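Local coordinates for protein carbohydrate kinase (Agrobacterium tumefaciens, PDB 2NWH) that probably transfers a phosphate group from ATP to a carbohydrate, as a member of the pfkB (ribokinase-like) family of sugar kinases, at residues L186-A191 against G219-G224; D206-L211 against E227-N232; E235-H240 against T270-L275; R245-V250 against L307-E312; G278-A283 against A303-V308. All coordinates share one frame; numbering follows the deposited sequence.

How the interactions relate
Interactions 1, 2 and 3 step across one edge region of the large mixed sheet. Strands 185-189, 219-223, 227-231, 236-239 and 311-313 lie side by side in that order. Interaction 1 meets interaction 2 directly: Glu-190 OE2 lies 2.6 Å from Trp-207 NE1. Interaction 3 pairs with interaction 4 through Ile-238 O and Glu-312 N, 2.8 Å apart. Helix 271-286 serves both interaction 3 and interaction 5. Interactions 4 and 5 have centres about 7 Å apart and share Leu-307 and Val-308. Interaction 4 holds the sodium ligand Asp-249. The side chains of Thr-222 and Ala-283 come to about 8 and 9 Å of the same ion.

Interaction 1: L186-A191 against G219-G224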
# COMPACT_ATOMS: atom_id res chain seq x y z
N LEU A 186 2.19 10.16 3.50
CA LEU A 186 2.60 8.86 4.04
C LEU A 186 1.42 8.16 4.68
O LEU A 186 0.74 8.73 5.57
CB LEU A 186 3.71 9.02 5.07
CG LEU A 186 4.72 7.87 5.26
CD1 LEU A 186 5.60 8.22 6.42
CD2 LEU A 186 4.14 6.48 5.48
N PHE A 187 1.17 6.93 4.24
CA PHE A 187 0.03 6.15 4.76
C PHE A 187 0.48 5.16 5.82
O PHE A 187 1.36 4.33 5.59
CB PHE A 187 -0.72 5.43 3.65
CG PHE A 187 -1.32 6.35 2.63
CD1 PHE A 187 -2.51 7.03 2.91
CD2 PHE A 187 -0.69 6.57 1.42
CE1 PHE A 187 -3.06 7.89 1.98
CE2 PHE A 187 -1.25 7.42 0.47
CZ PHE A 187 -2.42 8.10 0.77
N MET A 188 -0.16 5.24 6.98
CA MET A 188 0.22 4.37 8.07
C MET A 188 -0.91 4.14 9.07
O MET A 188 -1.92 4.85 9.07
CB MET A 188 1.45 4.95 8.79
CG MET A 188 1.20 6.33 9.40
SD MET A 188 2.76 7.06 9.91
CE MET A 188 2.66 8.68 9.22
N ASN A 189 -0.71 3.13 9.91
CA ASN A 189 -1.60 2.87 11.04
C ASN A 189 -0.94 3.40 12.33
O ASN A 189 0.16 3.95 12.27
CB ASN A 189 -1.85 1.36 11.11
CG ASN A 189 -0.59 0.57 11.49
OD1 ASN A 189 -0.57 -0.65 11.41
ND2 ASN A 189 0.47 1.26 11.92
N GLU A 190 -1.59 3.25 13.49
CA GLU A 190 -1.03 3.74 14.77
C GLU A 190 0.42 3.33 15.11
O GLU A 190 1.22 4.17 15.52
CB GLU A 190 -1.95 3.38 15.95
CG GLU A 190 -2.94 4.45 16.34
CD GLU A 190 -2.40 5.46 17.34
OE1 GLU A 190 -1.88 5.06 18.41
OE2 GLU A 190 -2.52 6.68 17.06
N ALA A 191 0.71 2.03 14.96
CA ALA A 191 2.02 1.43 15.29
C ALA A 191 3.18 1.97 14.45
O ALA A 191 4.30 2.17 14.96
CB ALA A 191 1.96 -0.08 15.13
N GLY A 219 0.03 13.21 5.49
CA GLY A 219 -0.18 11.79 5.68
C GLY A 219 -1.55 11.45 6.23
O GLY A 219 -2.39 12.33 6.38
N VAL A 220 -1.76 10.15 6.44
CA VAL A 220 -2.97 9.57 6.98
C VAL A 220 -2.58 8.56 8.06
O VAL A 220 -1.72 7.70 7.84
CB VAL A 220 -3.76 8.87 5.88
CG1 VAL A 220 -5.01 8.18 6.46
CG2 VAL A 220 -4.11 9.86 4.80
N VAL A 221 -3.20 8.68 9.24
CA VAL A 221 -2.97 7.69 10.27
C VAL A 221 -4.30 7.06 10.69
O VAL A 221 -5.27 7.77 11.02
CB VAL A 221 -2.17 8.26 11.47
CG1 VAL A 221 -1.92 7.18 12.52
CG2 VAL A 221 -0.83 8.87 11.00
N THR A 222 -4.36 5.73 10.64
CA THR A 222 -5.58 5.03 11.02
C THR A 222 -5.44 4.40 12.41
O THR A 222 -4.33 3.99 12.81
CB THR A 222 -5.93 3.92 10.02
OG1 THR A 222 -4.94 2.89 10.10
CG2 THR A 222 -5.98 4.45 8.58
N ARG A 223 -6.56 4.32 13.14
CA ARG A 223 -6.60 3.64 14.44
C ARG A 223 -7.84 2.76 14.65
O ARG A 223 -8.97 3.26 14.69
CB ARG A 223 -6.49 4.65 15.59
CG ARG A 223 -6.46 3.97 16.96
CD ARG A 223 -6.69 4.94 18.08
NE ARG A 223 -5.52 5.73 18.41
CZ ARG A 223 -5.49 6.66 19.37
NH1 ARG A 223 -4.38 7.34 19.61
NH2 ARG A 223 -6.59 6.91 20.08
N GLY A 224 -7.62 1.46 14.80
CA GLY A 224 -8.72 0.51 15.01
C GLY A 224 -9.67 0.46 13.82
O GLY A 224 -9.25 0.64 12.67
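Glu-190 and Arg-223 meet at the C-terminal end of this strand pair, with the carboxylate and guanidinium planes turned 88° apart. Glu-190 OE2 reaches Arg-223 NH1 at 3.2 Å, at the edge of the guanidinium and near its plane. The hydrogen bond within this salt bridge is weak. OE2 also takes a hydrogen bond from Trp-207 NE1, which helps to fix the carboxylate. Arg-223 first runs straight out, with CG opposite the backbone N (chi1 -178°), and then bends at chi3 to bring NE and NH1 alongside the acid. Glu-190 CG lies 3.6 Å from Arg-223 CG, so the aliphatic parts touch as well.

Strands 186-189 and 219-223 run parallel as neighbours in the large sheet. Two helices and no strand lie between them in the chain, which makes this a beta-alpha-beta crossover of the ribokinase-like fold. The backbone bonds alternate. Val-220 N donates to Leu-186 O, Met-188 N to Val-220 O, and Thr-222 N to Met-188 O at 3.0 Å. Met-188 O also receives the CA-H of Val-221, with Val-221 CA at 3.3 Å.

Side chains alternate between the two faces. On one face Val-220 CG2 approaches Phe-187 CE1 obliquely, at 3.6 Å; helix 255-266 packs on both residues. On the other face Met-188 CG sits 3.6 Å from Val-221 CG2, and the chain bends at chi3 so that CE also comes to that methyl. Ala-193 of helix 190-197 touches both Met-188 and Val-221.

Interaction 2: D206-L211 against E227-N232; sequences DWPNIL and EVVAFN
Val-229 is the first residue of strand 227-231 to touch helix 207-213. Its two methyls divide the work. Val-229 CG1 stands between the backbone N and the carbonyl carbon (chi1 65°) and comes to 4.2 Å from Trp-207 CB, near the plane of the indole at its edge. Val-229 CG2 meets the proline ring instead, 3.9 Å from Pro-208 CG. The indole itself leads away from the strand, where NE1 bonds to Glu-190.

Ala-230 turns its methyl to the other face of the sheet, toward Leu-275 of helix 271-286. The two helices therefore lie on opposite faces of this part of the sheet, as in the three-layer alpha/beta/alpha core of ribokinase-like kinases.

Phe-231 points back toward helix 207-213. Pro-208 lies over one face of the ring. Pro-208 CA is 3.8 Å from the Phe-231 ring centroid and only 10° off the ring normal, a CH-pi contact. Pro-208 CG also rests on Phe-231 CB at 3.7 Å. At the far end of the ring Leu-211 crosses at about a right angle. Leu-211 CB is 3.6 Å from Phe-231 CZ, and Leu-211 CD1 is 3.7 Å from Phe-231 CE2.

No hydrogen bond crosses between the segments. This part of helix 207-213 is held to the sheet by apolar packing, and the CH-pi contact, with a C-H probably polarised by the flanking amides, adds a directional element.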
# COMPACT_ATOMS: atom_id res chain seq x y z
N ASP A 206 -3.62 14.22 17.03
CA ASP A 206 -2.34 14.79 17.41
C ASP A 206 -1.24 14.51 16.41
O ASP A 206 -0.23 15.23 16.36
CB ASP A 206 -1.92 14.27 18.78
CG ASP A 206 -2.95 14.66 19.87
OD1 ASP A 206 -3.63 13.78 20.58
OD2 ASP A 206 -3.06 15.90 20.15
N TRP A 207 -1.44 13.46 15.61
CA TRP A 207 -0.38 13.04 14.71
C TRP A 207 0.16 14.15 13.79
O TRP A 207 1.37 14.29 13.67
CB TRP A 207 -0.78 11.78 13.97
CG TRP A 207 -0.71 10.55 14.85
CD1 TRP A 207 -1.74 9.71 15.17
CD2 TRP A 207 0.46 10.01 15.50
NE1 TRP A 207 -1.29 8.68 15.98
CE2 TRP A 207 0.06 8.84 16.19
CE3 TRP A 207 1.81 10.40 15.55
CZ2 TRP A 207 0.95 8.06 16.94
CZ3 TRP A 207 2.69 9.63 16.30
CH2 TRP A 207 2.25 8.47 16.99
N PRO A 208 -0.73 14.99 13.18
CA PRO A 208 -0.22 16.06 12.29
C PRO A 208 0.94 16.94 12.85
O PRO A 208 1.99 17.00 12.23
CB PRO A 208 -1.48 16.91 12.02
CG PRO A 208 -2.62 15.94 12.15
CD PRO A 208 -2.21 14.99 13.25
N ASN A 209 0.76 17.62 14.00
CA ASN A 209 1.87 18.45 14.52
C ASN A 209 3.13 17.67 14.96
O ASN A 209 4.27 18.13 14.71
CB ASN A 209 1.41 19.48 15.56
CG ASN A 209 1.40 18.92 16.98
OD1 ASN A 209 0.44 18.23 17.39
ND2 ASN A 209 2.44 19.25 17.77
N ILE A 210 2.94 16.50 15.58
CA ILE A 210 4.07 15.59 15.88
C ILE A 210 4.79 15.25 14.55
O ILE A 210 6.01 15.36 14.42
CB ILE A 210 3.58 14.28 16.58
CG1 ILE A 210 2.91 14.59 17.93
CG2 ILE A 210 4.73 13.29 16.76
CD1 ILE A 210 2.13 13.43 18.57
N LEU A 211 4.01 14.85 13.56
CA LEU A 211 4.58 14.42 12.31
C LEU A 211 5.18 15.57 11.46
O LEU A 211 6.18 15.36 10.76
CB LEU A 211 3.56 13.58 11.54
CG LEU A 211 3.40 12.09 11.97
CD1 LEU A 211 2.03 11.56 11.54
CD2 LEU A 211 4.50 11.20 11.31
N GLU A 227 -11.31 5.20 13.64
CA GLU A 227 -10.67 6.53 13.75
C GLU A 227 -9.58 6.74 12.70
O GLU A 227 -8.71 5.88 12.52
CB GLU A 227 -10.08 6.81 15.15
CG GLU A 227 -10.91 6.35 16.32
CD GLU A 227 -10.30 6.70 17.67
OE1 GLU A 227 -10.27 7.90 18.04
OE2 GLU A 227 -9.86 5.77 18.38
N VAL A 228 -9.64 7.88 12.01
CA VAL A 228 -8.65 8.21 10.97
C VAL A 228 -8.35 9.70 11.00
O VAL A 228 -9.27 10.51 11.11
CB VAL A 228 -9.15 7.91 9.54
CG1 VAL A 228 -7.94 7.88 8.56
CG2 VAL A 228 -9.94 6.60 9.47
N VAL A 229 -7.07 10.06 10.90
CA VAL A 229 -6.65 11.44 10.77
C VAL A 229 -5.91 11.64 9.43
O VAL A 229 -5.15 10.76 9.01
CB VAL A 229 -5.81 11.89 12.01
CG1 VAL A 229 -4.48 11.14 12.12
CG2 VAL A 229 -5.60 13.41 12.04
N ALA A 230 -6.21 12.74 8.74
CA ALA A 230 -5.50 13.10 7.50
C ALA A 230 -4.95 14.50 7.67
O ALA A 230 -5.56 15.32 8.35
CB ALA A 230 -6.42 13.05 6.32
N PHE A 231 -3.78 14.77 7.09
CA PHE A 231 -3.19 16.11 7.18
C PHE A 231 -2.36 16.46 5.95
O PHE A 231 -1.92 15.57 5.21
CB PHE A 231 -2.41 16.29 8.48
CG PHE A 231 -1.12 15.51 8.58
CD1 PHE A 231 0.11 16.13 8.37
CD2 PHE A 231 -1.13 14.15 8.92
CE1 PHE A 231 1.33 15.40 8.46
CE2 PHE A 231 0.07 13.41 9.00
CZ PHE A 231 1.30 14.03 8.78
N ASN A 232 -2.18 17.76 5.73
CA ASN A 232 -1.26 18.27 4.71
C ASN A 232 -0.56 19.48 5.31
O ASN A 232 -0.54 19.61 6.53
CB ASN A 232 -2.00 18.64 3.42
CG ASN A 232 -3.03 19.75 3.65
OD1 ASN A 232 -2.90 20.53 4.60
ND2 ASN A 232 -4.04 19.81 2.79

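Interaction 3: E235-H240 against T270-L275; sequences EKAILH and TIREAL
Leu-275 projects from helix 271-286 toward Ala-237 and Leu-239 of strand 236-239. Its CB points at the strand, and CG forks above it. CD1 lies anti to CA (chi2 178°), which stretches this branch to the strand backbone. Leu-275 CD1 comes to 3.5 Å from Ile-238 N and 3.7 Å from Ala-237 CB. Leu-275 CD2 takes the other direction and meets Leu-239 CD1 at 3.5 Å, where the two leucines slide past each other in opposite senses.

One turn earlier, Ile-271 makes a similar approach. Ile-271 CD1 reaches 3.7 Å from Lys-236 CA and 3.8 Å from Glu-235 CB. A water joins the polar ends: it donates to Glu-235 OE1 and accepts from Ile-271 N at 3.0 Å. This satisfies an amide of the first helical turn. Thr-270 and Glu-273 close the same end as a capping box, in which Thr-270 N donates to Glu-273 OE1 at 2.8 Å and Glu-273 N to Thr-270 OG1.

Segment 271-275 crosses strand 236-239 at -30°. Leu-275 also touches Val-228 and Ala-230 of the adjoining strand. A helix packed on neighbouring strands through aliphatic side chains is typical of the outer layer of an alpha/beta/alpha sandwich.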
# COMPACT_ATOMS: atom_id res chain seq x y z
N GLU A 235 -3.56 21.91 6.93
CA GLU A 235 -4.88 21.42 7.31
C GLU A 235 -4.85 20.04 7.94
O GLU A 235 -3.94 19.25 7.68
CB GLU A 235 -5.77 21.37 6.07
CG GLU A 235 -6.03 22.70 5.39
CD GLU A 235 -6.82 22.57 4.09
OE1 GLU A 235 -6.36 21.85 3.17
OE2 GLU A 235 -7.90 23.20 4.00
N LYS A 236 -5.86 19.73 8.74
CA LYS A 236 -6.09 18.37 9.19
C LYS A 236 -7.59 18.09 9.24
O LYS A 236 -8.42 19.00 9.37
CB LYS A 236 -5.40 18.09 10.53
CG LYS A 236 -5.87 19.00 11.67
CD LYS A 236 -5.03 18.80 12.92
CE LYS A 236 -5.53 19.66 14.08
NZ LYS A 236 -4.86 19.30 15.36
N ALA A 237 -7.95 16.81 9.09
CA ALA A 237 -9.32 16.39 9.19
C ALA A 237 -9.39 15.05 9.90
O ALA A 237 -8.39 14.34 10.03
CB ALA A 237 -9.98 16.32 7.81
N ILE A 238 -10.58 14.71 10.37
CA ILE A 238 -10.79 13.52 11.17
C ILE A 238 -12.14 12.90 10.84
O ILE A 238 -13.07 13.61 10.47
CB ILE A 238 -10.65 13.84 12.68
CG1 ILE A 238 -10.33 12.59 13.49
CG2 ILE A 238 -11.86 14.62 13.24
CD1 ILE A 238 -9.21 12.84 14.45
N LEU A 239 -12.25 11.58 10.99
CA LEU A 239 -13.52 10.90 10.78
C LEU A 239 -14.39 10.78 12.06
O LEU A 239 -13.91 10.44 13.14
CB LEU A 239 -13.24 9.53 10.18
CG LEU A 239 -14.03 8.96 8.99
CD1 LEU A 239 -13.95 9.84 7.74
CD2 LEU A 239 -13.44 7.58 8.69
N HIS A 240 -15.68 11.07 11.93
CA HIS A 240 -16.63 10.87 13.03
C HIS A 240 -16.89 9.38 13.33
O HIS A 240 -16.69 8.53 12.45
CB HIS A 240 -17.96 11.60 12.75
CG HIS A 240 -17.84 13.09 12.65
ND1 HIS A 240 -18.86 13.90 12.20
CD2 HIS A 240 -16.80 13.92 12.93
CE1 HIS A 240 -18.47 15.16 12.21
NE2 HIS A 240 -17.22 15.20 12.64
N THR A 270 -10.41 17.92 -1.62
CA THR A 270 -9.93 18.33 -0.28
C THR A 270 -9.54 17.13 0.58
O THR A 270 -10.00 16.01 0.32
CB THR A 270 -10.98 19.17 0.47
OG1 THR A 270 -12.16 18.39 0.67
CG2 THR A 270 -11.37 20.43 -0.31
N ILE A 271 -8.71 17.34 1.59
CA ILE A 271 -8.33 16.23 2.47
C ILE A 271 -9.56 15.65 3.22
O ILE A 271 -9.57 14.46 3.57
CB ILE A 271 -7.13 16.57 3.41
CG1 ILE A 271 -7.53 17.61 4.46
CG2 ILE A 271 -5.88 17.01 2.59
CD1 ILE A 271 -6.56 17.69 5.60
N ARG A 272 -10.60 16.46 3.40
CA ARG A 272 -11.85 15.98 4.03
C ARG A 272 -12.54 14.99 3.09
O ARG A 272 -12.91 13.89 3.51
CB ARG A 272 -12.76 17.17 4.33
CG ARG A 272 -13.49 17.16 5.67
CD ARG A 272 -14.57 18.27 5.77
NE ARG A 272 -15.32 18.41 4.51
CZ ARG A 272 -16.26 17.56 4.05
NH1 ARG A 272 -16.64 16.46 4.72
NH2 ARG A 272 -16.83 17.82 2.87
N GLU A 273 -12.67 15.38 1.82
CA GLU A 273 -13.16 14.51 0.74
C GLU A 273 -12.28 13.26 0.48
O GLU A 273 -12.79 12.15 0.26
CB GLU A 273 -13.28 15.33 -0.55
CG GLU A 273 -14.26 16.49 -0.48
CD GLU A 273 -14.25 17.37 -1.74
OE1 GLU A 273 -13.15 17.71 -2.26
OE2 GLU A 273 -15.35 17.74 -2.22
N ALA A 274 -10.96 13.44 0.51
CA ALA A 274 -10.00 12.33 0.35
C ALA A 274 -10.12 11.35 1.50
O ALA A 274 -10.09 10.13 1.33
CB ALA A 274 -8.61 12.88 0.26
N LEU A 275 -10.34 11.88 2.69
CA LEU A 275 -10.53 11.05 3.87
C LEU A 275 -11.74 10.12 3.69
O LEU A 275 -11.65 8.91 3.94
CB LEU A 275 -10.84 11.96 5.06
CG LEU A 275 -10.17 11.62 6.39
CD1 LEU A 275 -10.55 12.68 7.46
CD2 LEU A 275 -10.60 10.26 6.81
O HOH W 1 -7.71 20.18 1.39

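Interaction 4: R245-V250 against L307-E312; sequences REVKDV and LVPQAE. With NA (sodium ion), chain E.
Leu-307 O accepts a hydrogen bond from Val-247 N at 3.0 Å, with an N-H...O angle of 168°. The donor stands 30° out of the carbonyl plane. Glu-246 CB and Val-247 CG1 lie 3.2 and 3.4 Å from Leu-307 O. Val-247 CG1 is placed there by its position between the backbone N and the carbonyl carbon (chi1 61°).

Glu-246 extends beyond CG to lay its carboxylate beside Pro-309. Glu-246 OE1 is 3.5 Å from Pro-309 CA and touches the proline ring. The acid's polar partner is Leu-243 N, which donates to OE1. Lys-248 NZ folds back to Glu-246 O at 3.0 Å and also bonds to Ile-244 O.

Segment 245-250 runs into the D-V-T-G-A-G-D sequence that begins at Asp-249, a signature of pfkB-family kinases. Asp-249 binds the sodium ion through both oxygens, OD1 at 2.3 Å and OD2 at 2.6 Å; Thr-251 is a further ligand. The ion probably occupies the monovalent-cation site known in ribokinases.

On the other segment, Arg-276 of helix 271-286 takes the carbonyls of Val-308 and Pro-309. Beyond them Glu-312, in edge strand 311-313, pairs with Ile-238 of strand 236-239. Arg-245 NH1 bonds to Gly-306 O, next to Leu-307.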
# COMPACT_ATOMS: atom_id res chain seq x y z
N ARG A 245 -26.82 3.77 11.03
CA ARG A 245 -26.96 3.35 9.64
C ARG A 245 -25.62 3.22 8.93
O ARG A 245 -25.53 2.60 7.86
CB ARG A 245 -27.85 4.34 8.88
CG ARG A 245 -27.30 5.80 8.84
CD ARG A 245 -28.02 6.68 7.80
NE ARG A 245 -28.02 6.09 6.45
CZ ARG A 245 -27.07 6.31 5.54
NH1 ARG A 245 -26.03 7.10 5.80
NH2 ARG A 245 -27.17 5.72 4.35
N GLU A 246 -24.58 3.79 9.52
CA GLU A 246 -23.27 3.93 8.87
C GLU A 246 -22.31 2.74 9.01
O GLU A 246 -22.44 1.92 9.92
CB GLU A 246 -22.59 5.20 9.33
CG GLU A 246 -23.32 6.42 8.84
CD GLU A 246 -22.72 7.69 9.32
OE1 GLU A 246 -21.99 7.67 10.34
OE2 GLU A 246 -22.98 8.73 8.68
N VAL A 247 -21.34 2.69 8.09
CA VAL A 247 -20.40 1.58 8.05
C VAL A 247 -19.46 1.62 9.27
O VAL A 247 -18.88 2.68 9.60
CB VAL A 247 -19.66 1.48 6.66
CG1 VAL A 247 -18.84 2.74 6.35
CG2 VAL A 247 -18.79 0.20 6.58
N LYS A 248 -19.38 0.47 9.96
CA LYS A 248 -18.69 0.33 11.25
C LYS A 248 -17.22 -0.09 11.15
O LYS A 248 -16.55 -0.21 12.17
CB LYS A 248 -19.43 -0.67 12.15
CG LYS A 248 -20.93 -0.49 12.20
CD LYS A 248 -21.31 0.85 12.81
CE LYS A 248 -22.81 0.87 13.22
NZ LYS A 248 -23.72 0.34 12.15
N ASP A 249 -16.75 -0.34 9.93
CA ASP A 249 -15.33 -0.62 9.68
C ASP A 249 -14.93 0.02 8.37
O ASP A 249 -15.46 -0.32 7.31
CB ASP A 249 -15.06 -2.14 9.63
CG ASP A 249 -13.56 -2.48 9.72
OD1 ASP A 249 -12.70 -1.56 9.72
OD2 ASP A 249 -13.23 -3.69 9.78
N VAL A 250 -13.99 0.96 8.47
CA VAL A 250 -13.46 1.72 7.35
C VAL A 250 -11.91 1.60 7.28
O VAL A 250 -11.20 2.49 6.78
CB VAL A 250 -13.90 3.20 7.46
CG1 VAL A 250 -15.45 3.32 7.33
CG2 VAL A 250 -13.42 3.83 8.82
N LEU A 307 -22.56 5.89 3.00
CA LEU A 307 -22.58 5.16 4.26
C LEU A 307 -21.40 5.50 5.15
O LEU A 307 -21.34 5.10 6.34
CB LEU A 307 -22.62 3.65 3.98
CG LEU A 307 -23.79 3.08 3.19
CD1 LEU A 307 -25.11 3.34 3.89
CD2 LEU A 307 -23.84 3.58 1.74
N VAL A 308 -20.45 6.25 4.58
CA VAL A 308 -19.25 6.67 5.29
C VAL A 308 -19.56 7.84 6.22
O VAL A 308 -20.19 8.81 5.81
CB VAL A 308 -18.09 7.03 4.31
CG1 VAL A 308 -16.87 7.59 5.05
CG2 VAL A 308 -17.69 5.79 3.56
N PRO A 309 -19.12 7.74 7.49
CA PRO A 309 -19.33 8.87 8.39
C PRO A 309 -18.81 10.19 7.82
O PRO A 309 -17.89 10.20 7.00
CB PRO A 309 -18.54 8.48 9.64
CG PRO A 309 -18.49 6.96 9.60
CD PRO A 309 -18.47 6.59 8.14
N GLN A 310 -19.38 11.30 8.27
CA GLN A 310 -18.83 12.63 7.91
C GLN A 310 -17.40 12.88 8.44
O GLN A 310 -16.98 12.27 9.43
CB GLN A 310 -19.77 13.74 8.34
CG GLN A 310 -20.81 14.08 7.28
CD GLN A 310 -20.20 14.25 5.89
OE1 GLN A 310 -19.08 14.78 5.73
NE2 GLN A 310 -20.93 13.81 4.86
N ALA A 311 -16.66 13.75 7.74
CA ALA A 311 -15.31 14.13 8.14
C ALA A 311 -15.35 15.55 8.67
O ALA A 311 -16.22 16.34 8.28
CB ALA A 311 -14.31 14.01 6.96
N GLU A 312 -14.45 15.85 9.60
CA GLU A 312 -14.41 17.16 10.25
C GLU A 312 -13.02 17.78 10.08
O GLU A 312 -12.04 17.22 10.55
CB GLU A 312 -14.74 17.00 11.75
CG GLU A 312 -14.62 18.30 12.59
CD GLU A 312 -15.22 18.18 14.01
OE1 GLU A 312 -14.85 17.26 14.78
OE2 GLU A 312 -16.04 19.05 14.36
NA NA E . -10.80 -2.89 9.78

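Interaction 5: G278-A283 against A303-V308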
# COMPACT_ATOMS: atom_id res chain seq x y z
N GLY A 278 -11.16 7.42 0.93
CA GLY A 278 -10.27 6.38 1.42
C GLY A 278 -11.03 5.44 2.35
O GLY A 278 -10.91 4.21 2.27
N ALA A 279 -11.83 6.02 3.25
CA ALA A 279 -12.70 5.23 4.11
C ALA A 279 -13.66 4.37 3.33
O ALA A 279 -13.84 3.21 3.70
CB ALA A 279 -13.47 6.10 5.08
N ALA A 280 -14.28 4.93 2.27
CA ALA A 280 -15.23 4.15 1.43
C ALA A 280 -14.50 2.94 0.82
O ALA A 280 -15.00 1.79 0.83
CB ALA A 280 -15.79 5.03 0.34
N ALA A 281 -13.34 3.23 0.26
CA ALA A 281 -12.51 2.20 -0.36
C ALA A 281 -12.11 1.09 0.63
O ALA A 281 -12.26 -0.09 0.31
CB ALA A 281 -11.30 2.84 -1.06
N ALA A 282 -11.66 1.45 1.82
CA ALA A 282 -11.34 0.46 2.87
C ALA A 282 -12.58 -0.41 3.26
O ALA A 282 -12.49 -1.68 3.29
CB ALA A 282 -10.78 1.21 4.12
N ALA A 283 -13.71 0.26 3.47
CA ALA A 283 -15.00 -0.38 3.88
C ALA A 283 -15.43 -1.41 2.85
O ALA A 283 -15.91 -2.47 3.21
CB ALA A 283 -16.12 0.69 4.06
N ALA A 303 -20.86 4.15 -4.54
CA ALA A 303 -21.98 3.52 -3.86
C ALA A 303 -21.81 3.42 -2.32
O ALA A 303 -22.81 3.44 -1.58
CB ALA A 303 -22.27 2.12 -4.46
N MET A 304 -20.57 3.30 -1.86
CA MET A 304 -20.31 3.12 -0.42
C MET A 304 -20.21 4.47 0.29
O MET A 304 -20.50 4.56 1.48
CB MET A 304 -19.05 2.28 -0.17
CG MET A 304 -18.72 2.02 1.32
SD MET A 304 -19.89 0.93 2.19
CE MET A 304 -19.06 -0.66 1.89
N LEU A 305 -19.85 5.51 -0.45
CA LEU A 305 -19.63 6.82 0.15
C LEU A 305 -20.76 7.37 1.04
O LEU A 305 -20.49 7.96 2.07
CB LEU A 305 -19.22 7.83 -0.93
CG LEU A 305 -18.66 9.12 -0.35
CD1 LEU A 305 -17.28 8.79 0.34
CD2 LEU A 305 -18.50 10.19 -1.48
N GLY A 306 -22.02 7.17 0.64
CA GLY A 306 -23.16 7.66 1.43
C GLY A 306 -23.26 7.01 2.82
O GLY A 306 -23.94 7.50 3.71
N LEU A 307 -22.56 5.89 3.00
CA LEU A 307 -22.58 5.16 4.26
C LEU A 307 -21.40 5.50 5.15
O LEU A 307 -21.34 5.10 6.34
CB LEU A 307 -22.62 3.65 3.98
CG LEU A 307 -23.79 3.08 3.19
CD1 LEU A 307 -25.11 3.34 3.89
CD2 LEU A 307 -23.84 3.58 1.74
N VAL A 308 -20.45 6.25 4.58
CA VAL A 308 -19.25 6.67 5.29
C VAL A 308 -19.56 7.84 6.22
O VAL A 308 -20.19 8.81 5.81
CB VAL A 308 -18.09 7.03 4.31
CG1 VAL A 308 -16.87 7.59 5.05
CG2 VAL A 308 -17.69 5.79 3.56
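Val-308 packs straight onto the backbone of Ala-280, and this is the tight part of the contact. Val-308 CG2 lies 3.6 Å from Ala-280 CA. Val-308 CG1 points anti to the backbone N of its own residue (chi1 175°) and meets Ala-279 CB at 3.7 Å. The small methyls of the helix let the valine come this close, and all three residues are buried.

The outer part is looser. Leu-305 brings only CD1 to Ala-280 CB, at 4.0 Å, and is partly exposed. Met-304 bends at chi2 and chi3. In the conformer described, Met-304 CE comes to about 3.9 Å from Ala-283 CB. Met-304 has two modelled conformers, so the position of its end is less certain. Ala-280 CB and Met-304 CB stand 4.3 Å apart.

A type I turn from Leu-305 to Val-308 links the two parts; its middle, at Gly-306, faces solvent. Val-308 N bonds to Leu-305 O at 3.0 Å, and this turns the valine in toward the helix. No hydrogen bond crosses between the segments. Ala-279, Ala-280 and Ala-283 form a small-residue surface on which residues 304-308, leaving helix 298-305, pack. Helix 271-286 thus lies between the sheet on one side and this C-terminal segment on another, in the helical layer of an alpha/beta/alpha fold.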